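Beta sliding clamp (Bartonella birtlesii LL-WM9, PDB 6PTR) probably confers processivity on DNA polymerases by closing, as a head-to-tail homodimer, into a ring that tethers them to DNA. Local coordinates at residues C[136-141]-C[231-236]; C[147-152]-C[180-185]; C[153-158]-C[189-194]; C[163-168]-C[255-260]; C[167-172]-C[206-211]. All blocks are in the same frame, centred on the assembly; numbering follows the deposited sequence.

Interaction 1: C[136-141]-C[231-236]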
# COMPACT_ATOMS: atom_id res chain seq x y z
N CYS C 136 20.77 32.20 17.66
CA CYS C 136 21.29 31.04 18.36
C CYS C 136 21.81 30.06 17.33
O CYS C 136 21.15 29.80 16.32
CB CYS C 136 20.19 30.39 19.22
SG CYS C 136 20.68 28.88 20.10
N ARG C 137 23.00 29.50 17.58
CA ARG C 137 23.63 28.58 16.65
C ARG C 137 24.43 27.57 17.46
O ARG C 137 25.25 27.96 18.29
CB ARG C 137 24.53 29.33 15.67
CG ARG C 137 25.33 28.45 14.68
CD ARG C 137 26.00 29.33 13.63
NE ARG C 137 26.68 28.56 12.59
CZ ARG C 137 27.93 28.11 12.71
NH1 ARG C 137 28.61 28.34 13.82
NH2 ARG C 137 28.48 27.42 11.72
N PHE C 138 24.18 26.28 17.24
CA PHE C 138 24.89 25.24 17.97
C PHE C 138 24.87 23.97 17.13
O PHE C 138 24.27 23.94 16.05
CB PHE C 138 24.28 25.01 19.37
CG PHE C 138 22.84 24.56 19.36
CD1 PHE C 138 21.81 25.48 19.20
CD2 PHE C 138 22.51 23.24 19.56
CE1 PHE C 138 20.49 25.08 19.21
CE2 PHE C 138 21.19 22.83 19.57
CZ PHE C 138 20.18 23.75 19.40
N PHE C 139 25.56 22.94 17.61
CA PHE C 139 25.69 21.69 16.87
C PHE C 139 25.25 20.52 17.73
O PHE C 139 25.49 20.52 18.94
CB PHE C 139 27.13 21.46 16.41
CG PHE C 139 27.65 22.51 15.47
CD1 PHE C 139 28.14 23.72 15.94
CD2 PHE C 139 27.66 22.28 14.09
CE1 PHE C 139 28.60 24.69 15.06
CE2 PHE C 139 28.15 23.24 13.21
CZ PHE C 139 28.60 24.44 13.70
N LEU C 140 24.60 19.54 17.11
CA LEU C 140 24.32 18.23 17.70
C LEU C 140 24.73 17.17 16.69
O LEU C 140 24.64 17.40 15.49
CB LEU C 140 22.84 18.01 18.01
CG LEU C 140 22.12 18.73 19.13
CD1 LEU C 140 20.66 18.24 19.15
CD2 LEU C 140 22.81 18.41 20.43
N SER C 141 25.15 16.01 17.16
CA SER C 141 25.35 14.93 16.21
C SER C 141 24.02 14.55 15.59
O SER C 141 22.96 14.65 16.23
CB SER C 141 26.00 13.70 16.87
OG SER C 141 25.11 13.04 17.74
N ILE C 231 22.33 23.64 14.02
CA ILE C 231 20.99 24.11 14.31
C ILE C 231 21.06 25.61 14.58
O ILE C 231 21.85 26.06 15.42
CB ILE C 231 20.37 23.36 15.51
CG1 ILE C 231 20.30 21.86 15.19
CG2 ILE C 231 18.97 23.90 15.79
CD1 ILE C 231 19.66 21.05 16.30
N GLU C 232 20.25 26.37 13.86
CA GLU C 232 20.21 27.82 14.01
C GLU C 232 18.77 28.23 14.25
O GLU C 232 17.85 27.67 13.64
CB GLU C 232 20.78 28.53 12.77
CG GLU C 232 22.28 28.34 12.56
CD GLU C 232 22.72 28.83 11.22
OE1 GLU C 232 22.41 28.17 10.20
OE2 GLU C 232 23.36 29.89 11.16
N LEU C 233 18.55 29.18 15.14
CA LEU C 233 17.16 29.56 15.33
C LEU C 233 17.04 30.99 15.80
O LEU C 233 17.99 31.61 16.31
CB LEU C 233 16.42 28.62 16.32
CG LEU C 233 16.85 28.39 17.76
CD1 LEU C 233 15.68 27.86 18.61
CD2 LEU C 233 17.99 27.38 17.78
N SER C 234 15.85 31.52 15.55
CA SER C 234 15.33 32.75 16.11
C SER C 234 13.99 32.40 16.74
O SER C 234 13.63 31.23 16.88
CB SER C 234 15.19 33.82 15.03
OG SER C 234 14.18 33.44 14.12
N GLU C 235 13.22 33.43 17.11
CA GLU C 235 11.89 33.11 17.59
C GLU C 235 10.89 32.91 16.45
O GLU C 235 9.76 32.47 16.71
CB GLU C 235 11.43 34.19 18.57
CG GLU C 235 12.17 34.06 19.89
CD GLU C 235 12.09 35.30 20.75
OE1 GLU C 235 11.12 36.06 20.58
OE2 GLU C 235 13.00 35.50 21.58
N THR C 236 11.30 33.13 15.19
CA THR C 236 10.42 32.96 14.04
C THR C 236 10.81 31.82 13.10
O THR C 236 9.94 31.31 12.40
CB THR C 236 10.33 34.25 13.22
OG1 THR C 236 11.61 34.57 12.67
CG2 THR C 236 9.84 35.41 14.08
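Phe138 and Ile231 face each other as a hydrogen-bonded pair where strand 136-141 runs antiparallel to strand 228-233 at the edge of a sheet. Phe138 N gives to Ile231 O at 3.0 Å, and Ile231 N returns the bond to Phe138 O at 2.8 Å; Cys136 and Leu233 form a second such pair.

The Phe138 side chain is the one to follow. From CB, a chi1 of 61° sets CG between the backbone N and the carbonyl carbon, which swings the ring back over the neighbouring strand. CD1 passes near Ile231 O, CE1 touches Leu233 CD2 at 3.7 Å from near the ring plane, CZ meets Ile231 CG2 at 3.8 Å, and CE2 reaches Ile231 CD1. Ile231 CB sits under the ring face in a CH-pi contact, 4.1 Å from the centroid.

On the other face of the sheet Arg137 and Glu232 lie alongside, pointing the same way, with their flat groups 80° apart. Arg137 NE to Glu232 OE2, at 3.9 Å, is a long salt bridge.

The chemistry is therefore two-sided: a buried apolar layer beneath the paired backbones, and a charge pair on the exposed face that is probably only weakly coupled, given its long separation.

Interaction 2: C[147-152]-C[180-185]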
# COMPACT_ATOMS: atom_id res chain seq x y z
N HIS C 147 17.77 10.55 17.83
CA HIS C 147 17.28 9.97 19.07
C HIS C 147 16.23 10.88 19.71
O HIS C 147 15.17 10.41 20.13
CB HIS C 147 18.45 9.74 20.03
CG HIS C 147 18.03 9.33 21.41
ND1 HIS C 147 17.45 8.11 21.68
CD2 HIS C 147 18.10 9.99 22.59
CE1 HIS C 147 17.19 8.03 22.97
NE2 HIS C 147 17.58 9.16 23.55
N LEU C 148 16.51 12.18 19.78
CA LEU C 148 15.55 13.11 20.40
C LEU C 148 14.23 13.09 19.65
O LEU C 148 13.15 13.06 20.26
CB LEU C 148 16.13 14.52 20.44
CG LEU C 148 17.47 14.67 21.15
CD1 LEU C 148 18.06 16.04 20.86
CD2 LEU C 148 17.27 14.48 22.65
N LEU C 149 14.29 13.13 18.31
CA LEU C 149 13.06 13.14 17.52
C LEU C 149 12.36 11.79 17.57
O LEU C 149 11.12 11.73 17.59
CB LEU C 149 13.38 13.52 16.07
CG LEU C 149 13.92 14.94 15.93
CD1 LEU C 149 14.39 15.22 14.51
CD2 LEU C 149 12.89 15.98 16.35
N ASP C 150 13.12 10.70 17.59
CA ASP C 150 12.52 9.36 17.72
C ASP C 150 11.76 9.21 19.02
O ASP C 150 10.76 8.48 19.07
CB ASP C 150 13.59 8.27 17.65
CG ASP C 150 14.02 7.94 16.24
OD1 ASP C 150 13.26 8.24 15.29
OD2 ASP C 150 15.11 7.35 16.09
N CYS C 151 12.23 9.84 20.09
CA CYS C 151 11.50 9.74 21.36
C CYS C 151 10.18 10.51 21.37
O CYS C 151 9.32 10.21 22.22
CB CYS C 151 12.36 10.26 22.52
SG CYS C 151 13.78 9.25 22.97
N THR C 152 9.99 11.49 20.49
CA THR C 152 8.91 12.45 20.64
C THR C 152 7.97 12.57 19.45
O THR C 152 6.82 12.98 19.64
CB THR C 152 9.47 13.85 20.97
OG1 THR C 152 10.49 14.18 20.01
CG2 THR C 152 10.10 13.85 22.37
N LEU C 180 18.89 20.30 27.24
CA LEU C 180 18.08 20.55 26.06
C LEU C 180 16.97 19.51 26.06
O LEU C 180 17.25 18.32 26.17
CB LEU C 180 18.90 20.44 24.77
CG LEU C 180 18.10 20.39 23.46
CD1 LEU C 180 17.38 21.71 23.19
CD2 LEU C 180 19.06 20.05 22.31
N ARG C 181 15.72 19.97 25.97
CA ARG C 181 14.57 19.09 26.13
C ARG C 181 13.64 19.24 24.94
O ARG C 181 13.48 20.33 24.39
CB ARG C 181 13.81 19.40 27.44
CG ARG C 181 12.52 18.62 27.63
CD ARG C 181 11.97 18.94 29.04
NE ARG C 181 12.71 18.28 30.12
CZ ARG C 181 12.49 18.50 31.41
NH1 ARG C 181 11.58 19.39 31.79
NH2 ARG C 181 13.20 17.84 32.33
N LEU C 182 13.05 18.13 24.53
CA LEU C 182 11.98 18.11 23.55
C LEU C 182 10.78 17.47 24.19
O LEU C 182 10.92 16.43 24.83
CB LEU C 182 12.34 17.30 22.29
CG LEU C 182 13.35 17.91 21.31
CD1 LEU C 182 14.71 18.05 21.93
CD2 LEU C 182 13.41 17.02 20.08
N VAL C 183 9.61 18.11 24.03
CA VAL C 183 8.33 17.60 24.52
C VAL C 183 7.33 17.62 23.37
O VAL C 183 7.24 18.60 22.61
CB VAL C 183 7.80 18.40 25.72
CG1 VAL C 183 6.36 17.95 26.07
CG2 VAL C 183 8.70 18.23 26.94
N ALA C 184 6.54 16.55 23.26
CA ALA C 184 5.42 16.54 22.35
C ALA C 184 4.22 15.93 23.06
O ALA C 184 4.35 15.02 23.87
CB ALA C 184 5.70 15.72 21.07
N THR C 185 3.05 16.42 22.71
CA THR C 185 1.84 15.85 23.28
C THR C 185 0.68 16.10 22.33
O THR C 185 0.68 17.05 21.54
CB THR C 185 1.57 16.45 24.66
OG1 THR C 185 0.42 15.81 25.24
CG2 THR C 185 1.28 17.93 24.53
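Leu182, Thr152 and Leu148 carry this contact, in which helix 142-152 lies over strand 179-185 with a closest axis approach of 8.4 Å and an angle of 24° between their directions. Leu182 points toward the helix. Its CD2 does most of the touching, meeting Leu148 CB at 3.7 Å and Leu149 CD2 at 3.9 Å, while CD1 turns to Leu148 CD1. The two side chains of Leu148 and Leu182 cross at about a right angle, and both methyls of Leu182 come up to Leu148 CB.

Thr152, one turn further along, fits beside Leu182. Its chi1 of 51° places OG1 where it can donate to Leu148 O at 2.9 Å, back along its own helix. That bond satisfies the buried hydroxyl and fixes the rotation, so that CG2 is the branch presented to the strand, 3.7 Å from Leu182 O. Past it, Ala184 CB packs against Thr152 O at 3.3 Å; the small methyl lets the backbones close to a CA separation of 5.6 Å.

Leu180 adds a looser touch at the far end, and Ile168 of the adjacent strand meets both Thr152 and Leu182. A helix packed on one face of an antiparallel sheet by apolar side chains is the characteristic layering of a DNA-clamp domain, here the central one.

Interaction 3: C[153-158]-C[189-194]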
# COMPACT_ATOMS: atom_id res chain seq x y z
N GLN C 153 8.41 12.24 18.24
CA GLN C 153 7.58 12.50 17.05
C GLN C 153 6.21 11.82 17.14
O GLN C 153 5.20 12.41 16.74
CB GLN C 153 8.32 12.03 15.80
CG GLN C 153 7.54 12.26 14.55
CD GLN C 153 8.27 11.69 13.37
OE1 GLN C 153 9.12 10.81 13.52
NE2 GLN C 153 7.96 12.19 12.18
N PHE C 154 6.16 10.58 17.62
CA PHE C 154 4.89 9.85 17.59
C PHE C 154 3.81 10.54 18.41
O PHE C 154 2.62 10.31 18.15
CB PHE C 154 5.08 8.42 18.11
CG PHE C 154 5.13 8.34 19.61
CD1 PHE C 154 6.26 8.77 20.31
CD2 PHE C 154 4.03 7.88 20.33
CE1 PHE C 154 6.30 8.73 21.70
CE2 PHE C 154 4.07 7.83 21.70
CZ PHE C 154 5.19 8.26 22.39
N ALA C 155 4.17 11.35 19.41
CA ALA C 155 3.15 11.91 20.29
C ALA C 155 2.60 13.24 19.79
O ALA C 155 1.70 13.81 20.41
CB ALA C 155 3.70 12.09 21.71
N ILE C 156 3.12 13.76 18.67
CA ILE C 156 2.68 15.06 18.18
C ILE C 156 1.23 15.01 17.77
O ILE C 156 0.77 14.06 17.11
CB ILE C 156 3.53 15.51 16.98
CG1 ILE C 156 4.99 15.69 17.34
CG2 ILE C 156 2.96 16.79 16.37
CD1 ILE C 156 5.84 15.84 16.09
N SER C 157 0.49 16.07 18.13
CA SER C 157 -0.89 16.21 17.70
C SER C 157 -0.97 16.42 16.20
O SER C 157 -0.15 17.12 15.60
CB SER C 157 -1.53 17.40 18.41
OG SER C 157 -2.92 17.52 18.05
N THR C 158 -2.00 15.82 15.60
CA THR C 158 -2.40 16.14 14.23
C THR C 158 -3.77 16.82 14.18
O THR C 158 -4.32 16.98 13.09
CB THR C 158 -2.41 14.87 13.37
OG1 THR C 158 -3.40 13.96 13.87
CG2 THR C 158 -1.05 14.19 13.44
N ARG C 189 -1.33 11.44 25.06
CA ARG C 189 0.04 10.94 25.20
C ARG C 189 0.96 12.14 25.37
O ARG C 189 0.73 13.20 24.78
CB ARG C 189 0.47 10.15 23.94
CG ARG C 189 -0.50 9.05 23.49
CD ARG C 189 -0.16 8.56 22.08
NE ARG C 189 -0.58 9.50 21.05
CZ ARG C 189 -0.43 9.30 19.75
NH1 ARG C 189 0.14 8.19 19.30
NH2 ARG C 189 -0.83 10.22 18.88
N LEU C 190 2.02 11.97 26.15
CA LEU C 190 3.06 13.00 26.18
C LEU C 190 4.40 12.30 26.20
O LEU C 190 4.56 11.27 26.86
CB LEU C 190 2.95 13.92 27.41
CG LEU C 190 4.07 14.98 27.53
CD1 LEU C 190 3.50 16.29 28.10
CD2 LEU C 190 5.20 14.50 28.40
N ALA C 191 5.37 12.87 25.47
CA ALA C 191 6.72 12.34 25.46
C ALA C 191 7.68 13.47 25.84
O ALA C 191 7.51 14.60 25.39
CB ALA C 191 7.11 11.78 24.06
N GLN C 192 8.65 13.14 26.70
CA GLN C 192 9.66 14.09 27.15
C GLN C 192 11.02 13.44 27.07
O GLN C 192 11.22 12.36 27.63
CB GLN C 192 9.40 14.53 28.60
CG GLN C 192 10.48 15.46 29.13
CD GLN C 192 10.25 15.85 30.58
OE1 GLN C 192 9.51 16.77 30.87
NE2 GLN C 192 10.92 15.16 31.50
N VAL C 193 11.96 14.08 26.37
CA VAL C 193 13.34 13.59 26.33
C VAL C 193 14.29 14.74 26.63
O VAL C 193 14.10 15.86 26.14
CB VAL C 193 13.67 12.94 24.97
CG1 VAL C 193 13.44 13.90 23.78
CG2 VAL C 193 15.09 12.35 24.99
N ASP C 194 15.32 14.45 27.43
CA ASP C 194 16.36 15.38 27.85
C ASP C 194 17.72 14.92 27.36
O ASP C 194 17.96 13.71 27.23
CB ASP C 194 16.45 15.50 29.38
CG ASP C 194 15.25 16.18 30.00
OD1 ASP C 194 14.59 16.95 29.30
OD2 ASP C 194 14.98 15.95 31.19
O HOH W 1 1.17 8.41 16.30
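This is a loop-to-strand contact, partly apolar and partly water-bridged, made where the chain leaving helix 142-152 passes strand 189-196 of the central domain.

Phe154 CE1 lies 3.9 Å from Ala191 CB, and Ala155 CB comes to 4.2 Å from the same methyl. Ala155 CB also sits over the centre of the Phe154 ring, so both alanines and the phenyl group form one cluster. A chi1 of 79° folds the ring back beside its own backbone and brings it to the strand.

Arg189 has two conformers. In one of them its chain bends at chi3 (-76°) and carries the guanidinium across the Phe154 carbonyl, whose O lies 3.1 Å above the guanidinium plane. Because the oxygen is over a face, the 3.5 Å approach of Arg189 NH1 to Phe154 O has a poor angle and is no hydrogen bond. In this conformer a water makes the link instead, donating to Phe154 O at 3.0 Å and accepting from Arg189 NH1 at 3.2 Å. The guanidinium stands nearly perpendicular to the Phe154 ring (86°) and so does not stack on it.

The stronger partners of Arg189 are carboxylates: NH1 forms a salt bridge with Asp341 of helix 336-345, and NH2 one with Asp186. The charge is probably balanced mainly by these acids, while the loop carbonyl is linked to this conformer through water, with probably some electrostatic attraction to the cation.

Interaction 4: C[163-168]-C[255-260]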
# COMPACT_ATOMS: atom_id res chain seq x y z
N TYR C 163 -3.45 23.80 17.20
CA TYR C 163 -2.34 24.04 16.27
C TYR C 163 -0.99 24.14 16.98
O TYR C 163 0.03 23.71 16.42
CB TYR C 163 -2.59 25.29 15.41
CG TYR C 163 -2.22 26.58 16.10
CD1 TYR C 163 -1.01 27.23 15.84
CD2 TYR C 163 -3.09 27.16 17.02
CE1 TYR C 163 -0.67 28.42 16.48
CE2 TYR C 163 -2.76 28.34 17.67
CZ TYR C 163 -1.56 28.97 17.40
OH TYR C 163 -1.26 30.14 18.06
N TYR C 164 -0.95 24.69 18.20
CA TYR C 164 0.37 24.79 18.82
C TYR C 164 0.77 23.52 19.55
O TYR C 164 1.84 23.50 20.16
CB TYR C 164 0.48 26.00 19.77
CG TYR C 164 -0.59 26.19 20.81
CD1 TYR C 164 -0.63 25.40 21.96
CD2 TYR C 164 -1.52 27.21 20.69
CE1 TYR C 164 -1.62 25.60 22.93
CE2 TYR C 164 -2.50 27.42 21.64
CZ TYR C 164 -2.55 26.61 22.76
OH TYR C 164 -3.53 26.83 23.71
N LEU C 165 -0.07 22.48 19.51
CA LEU C 165 0.37 21.13 19.83
C LEU C 165 0.85 20.37 18.61
O LEU C 165 1.33 19.24 18.75
CB LEU C 165 -0.78 20.33 20.49
CG LEU C 165 -1.30 20.83 21.85
CD1 LEU C 165 -2.16 19.76 22.49
CD2 LEU C 165 -0.16 21.20 22.77
N ASN C 166 0.75 20.95 17.41
CA ASN C 166 1.13 20.26 16.17
C ASN C 166 2.63 20.47 15.90
O ASN C 166 3.04 20.90 14.84
CB ASN C 166 0.30 20.76 14.99
CG ASN C 166 -1.05 20.02 14.86
OD1 ASN C 166 -1.33 19.39 13.84
ND2 ASN C 166 -1.86 20.09 15.91
N GLY C 167 3.44 20.13 16.89
CA GLY C 167 4.88 20.27 16.73
C GLY C 167 5.54 19.83 18.01
O GLY C 167 4.88 19.31 18.92
N ILE C 168 6.84 20.06 18.10
CA ILE C 168 7.64 19.65 19.26
C ILE C 168 8.16 20.90 19.95
O ILE C 168 8.69 21.80 19.30
CB ILE C 168 8.81 18.75 18.85
CG1 ILE C 168 8.30 17.42 18.32
CG2 ILE C 168 9.76 18.54 20.05
CD1 ILE C 168 9.45 16.50 17.84
N THR C 255 2.10 29.68 22.10
CA THR C 255 2.77 29.37 23.36
C THR C 255 2.44 27.93 23.75
O THR C 255 1.27 27.58 23.89
CB THR C 255 2.34 30.34 24.45
OG1 THR C 255 2.68 31.67 24.04
CG2 THR C 255 3.05 30.02 25.74
N PHE C 256 3.47 27.12 23.97
CA PHE C 256 3.26 25.72 24.35
C PHE C 256 2.73 25.64 25.79
O PHE C 256 3.09 26.46 26.64
CB PHE C 256 4.57 24.95 24.21
CG PHE C 256 4.41 23.46 24.11
CD1 PHE C 256 3.98 22.89 22.92
CD2 PHE C 256 4.67 22.63 25.20
CE1 PHE C 256 3.82 21.51 22.80
CE2 PHE C 256 4.53 21.25 25.08
CZ PHE C 256 4.10 20.69 23.86
N PRO C 257 1.87 24.66 26.10
CA PRO C 257 1.33 24.57 27.47
C PRO C 257 2.39 24.28 28.51
O PRO C 257 3.51 23.84 28.22
CB PRO C 257 0.31 23.41 27.39
CG PRO C 257 -0.05 23.32 25.92
CD PRO C 257 1.20 23.75 25.16
N ASP C 258 2.01 24.53 29.77
CA ASP C 258 2.85 24.30 30.94
C ASP C 258 2.83 22.80 31.23
O ASP C 258 2.21 22.31 32.18
CB ASP C 258 2.33 25.14 32.10
CG ASP C 258 3.20 25.06 33.34
OD1 ASP C 258 4.27 24.42 33.31
OD2 ASP C 258 2.79 25.65 34.36
N TYR C 259 3.53 22.06 30.36
CA TYR C 259 3.45 20.60 30.34
C TYR C 259 3.98 19.96 31.61
O TYR C 259 3.61 18.82 31.90
CB TYR C 259 4.22 20.04 29.12
CG TYR C 259 5.70 20.29 29.27
CD1 TYR C 259 6.51 19.38 29.96
CD2 TYR C 259 6.27 21.47 28.81
CE1 TYR C 259 7.85 19.64 30.17
CE2 TYR C 259 7.63 21.73 29.01
CZ TYR C 259 8.39 20.82 29.69
OH TYR C 259 9.72 21.05 29.93
N GLN C 260 4.86 20.63 32.36
CA GLN C 260 5.37 20.03 33.59
C GLN C 260 4.25 19.75 34.58
O GLN C 260 4.39 18.86 35.41
CB GLN C 260 6.45 20.92 34.22
CG GLN C 260 7.68 21.00 33.33
CD GLN C 260 8.76 21.90 33.90
OE1 GLN C 260 8.76 22.22 35.08
NE2 GLN C 260 9.69 22.31 33.05
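Tyr164 and Phe256 are the closest backbone neighbours, with CA atoms 6.3 Å apart, where the 3-10 turn 163-165 meets the connection that follows strand 245-250; no hydrogen bond joins the two segments. The side chains do the work.

Tyr164 points at the connection, and the carbonyl of Thr255 comes down on one face of its ring, its O 3.5 Å from Tyr164 CD1 and displaced toward the rim. A chi1 of 51° holds the ring in this position over the loop. Pro257 continues the surface, with its CD 4.0 Å from Tyr164 CE1.

Leu165 takes the next place. Its CD2 alone reaches across, touching Pro257 CD at 3.8 Å and Phe256 CE1 at 4.0 Å, so a single methyl fills the angle between proline and phenylalanine. In exchange, the Phe256 ring offers an edge to the turn: Tyr164 O lies near the ring plane, 3.5 Å from Phe256 CD1, where the slightly positive ring hydrogens probably suit an oxygen. Pro257 CD rests on a face of that same ring, 3.4 Å above its plane. Phe256 also meets the ring of Tyr169 on the sheet, with the two planes at about 15°.

Outward from here lies the bound griselimycin. Tyr164 and Asp258 pack on modified side chains of the peptide, Pro257 on an apolar one, and the backbone of Asp258 hydrogen-bonds to it. The paired turn and loop thus form part of the wall of the antibiotic site, which in bacterial sliding clamps is the pocket that receives the binding motifs of polymerases and other partners.

Interaction 5: C[167-172]-C[206-211]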
# COMPACT_ATOMS: atom_id res chain seq x y z
N GLY C 167 3.44 20.13 16.89
CA GLY C 167 4.88 20.27 16.73
C GLY C 167 5.54 19.83 18.01
O GLY C 167 4.88 19.31 18.92
N ILE C 168 6.84 20.06 18.10
CA ILE C 168 7.64 19.65 19.26
C ILE C 168 8.16 20.90 19.95
O ILE C 168 8.69 21.80 19.30
CB ILE C 168 8.81 18.75 18.85
CG1 ILE C 168 8.30 17.42 18.32
CG2 ILE C 168 9.76 18.54 20.05
CD1 ILE C 168 9.45 16.50 17.84
N TYR C 169 8.01 20.94 21.27
CA TYR C 169 8.49 22.09 22.03
C TYR C 169 9.95 21.84 22.37
O TYR C 169 10.26 20.97 23.18
CB TYR C 169 7.65 22.29 23.29
CG TYR C 169 8.03 23.50 24.12
CD1 TYR C 169 8.24 24.74 23.52
CD2 TYR C 169 8.19 23.41 25.50
CE1 TYR C 169 8.59 25.87 24.28
CE2 TYR C 169 8.53 24.53 26.26
CZ TYR C 169 8.72 25.75 25.64
OH TYR C 169 9.07 26.85 26.38
N PHE C 170 10.84 22.65 21.77
CA PHE C 170 12.29 22.50 21.77
C PHE C 170 12.81 23.61 22.67
O PHE C 170 12.66 24.78 22.33
CB PHE C 170 12.74 22.66 20.31
CG PHE C 170 14.21 22.42 20.01
CD1 PHE C 170 14.67 21.15 19.71
CD2 PHE C 170 15.07 23.49 19.84
CE1 PHE C 170 16.00 20.95 19.35
CE2 PHE C 170 16.41 23.28 19.47
CZ PHE C 170 16.85 22.01 19.24
N HIS C 171 13.36 23.26 23.85
CA HIS C 171 13.61 24.29 24.86
C HIS C 171 14.71 23.84 25.82
O HIS C 171 15.07 22.66 25.90
CB HIS C 171 12.31 24.63 25.62
CG HIS C 171 11.73 23.50 26.42
ND1 HIS C 171 11.23 22.35 25.83
CD2 HIS C 171 11.53 23.35 27.75
CE1 HIS C 171 10.75 21.55 26.77
NE2 HIS C 171 10.91 22.14 27.95
N ILE C 172 15.21 24.82 26.60
CA ILE C 172 16.26 24.62 27.58
C ILE C 172 15.64 24.52 28.96
O ILE C 172 14.69 25.24 29.29
CB ILE C 172 17.28 25.77 27.53
CG1 ILE C 172 17.97 25.81 26.16
CG2 ILE C 172 18.30 25.65 28.64
CD1 ILE C 172 18.48 24.47 25.71
N GLY C 206 12.52 29.02 23.88
CA GLY C 206 11.72 27.82 23.69
C GLY C 206 10.86 28.00 22.46
O GLY C 206 10.12 28.99 22.35
N VAL C 207 10.95 27.05 21.53
CA VAL C 207 10.25 27.16 20.25
C VAL C 207 9.51 25.86 19.93
O VAL C 207 9.84 24.78 20.41
CB VAL C 207 11.20 27.51 19.09
CG1 VAL C 207 11.99 28.79 19.41
CG2 VAL C 207 12.15 26.35 18.81
N ILE C 208 8.51 25.99 19.06
CA ILE C 208 7.68 24.86 18.65
C ILE C 208 8.03 24.55 17.20
O ILE C 208 7.73 25.34 16.30
CB ILE C 208 6.19 25.16 18.80
CG1 ILE C 208 5.86 25.50 20.26
CG2 ILE C 208 5.34 23.95 18.32
CD1 ILE C 208 4.44 26.07 20.41
N ILE C 209 8.68 23.41 16.97
CA ILE C 209 9.04 23.01 15.61
C ILE C 209 7.83 22.35 14.97
O ILE C 209 7.30 21.38 15.53
CB ILE C 209 10.23 22.05 15.62
CG1 ILE C 209 11.37 22.63 16.44
CG2 ILE C 209 10.59 21.67 14.18
CD1 ILE C 209 12.45 21.59 16.82
N PRO C 210 7.36 22.82 13.81
CA PRO C 210 6.14 22.23 13.22
C PRO C 210 6.28 20.76 12.86
O PRO C 210 7.36 20.28 12.49
CB PRO C 210 5.91 23.08 11.95
CG PRO C 210 6.70 24.34 12.20
CD PRO C 210 7.88 23.95 13.02
N ARG C 211 5.16 20.05 13.00
CA ARG C 211 5.05 18.63 12.67
C ARG C 211 5.64 18.28 11.30
O ARG C 211 6.35 17.28 11.17
CB ARG C 211 3.58 18.22 12.74
CG ARG C 211 3.30 16.78 12.40
CD ARG C 211 1.90 16.39 12.86
NE ARG C 211 0.87 17.34 12.44
CZ ARG C 211 0.21 17.25 11.30
NH1 ARG C 211 -0.72 18.15 11.00
NH2 ARG C 211 0.47 16.27 10.44
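Ile168 and Ile209 exchange two backbone hydrogen bonds, and Phe170 and Val207 exchange two more, joining strand 167-173 to the edge strand 207-210 in antiparallel register. Phe170 N to Val207 O is short and straight, 2.7 Å with an angle of 179° at the hydrogen. Ile168 N to Ile209 O is 2.9 Å.

On the face that looks to the helices, Ile209 CD1 lies against Phe170 CB and CD1, each at 3.7 Å, and Val207 CG2 meets the same CB. On the other face the Tyr169 ring, with CG anti to the backbone N (chi1 -177°), leans over the edge strand: CE1 comes to 3.6 Å from Gly206 C, and CD1 touches Ile208 CG1 at 4.1 Å. At the Gly167 end the strands come still closer, with Gly167 CA 2.9 Å from Ile209 O, where there is no side chain in the way.

The second shell holds the aromatic groups. His171 CB rests on one face of the Tyr169 ring, and Tyr169 CE2 in turn stands over the imidazole of His171. His171 ND1 donates to Tyr169 O at 3.1 Å, from well above the carbonyl plane, while NE2 is engaged by the hydroxyl of Tyr259. Farther out, Val214 of helix 211-221 packs on both Ile168 and Ile209.

Four regular backbone bonds thus secure the strand pair, with isoleucine, valine and phenylalanine packing on the helix side; with both ring nitrogens occupied, the rotation of the imidazole is fixed, and with it the packing beside Tyr169.

How the interactions relate
All five contacts belong to the central domain. Interactions 2 to 5 reach one sheet, in which strands 207-210, 167-173, 179-185 and 189-196 lie in that order, whereas interaction 1 belongs to the second sheet. The two sheets meet through Phe138 CZ and Phe170 CZ, 3.8 Å apart, and through Leu140 CD1, 4.0 Å from Leu180 CD2. Interactions 2 and 3, with centres about 6 Å apart, are joined by a probable backbone hydrogen bond between Ala184 O and Ala191 N, at 2.9 Å. Interactions 4 and 5 share Gly167 and Ile168, and their centres are about 8 Å apart. Griselimycin touches interactions 2, 3 and 4, packing on Thr185, Leu190 and Pro257 among others.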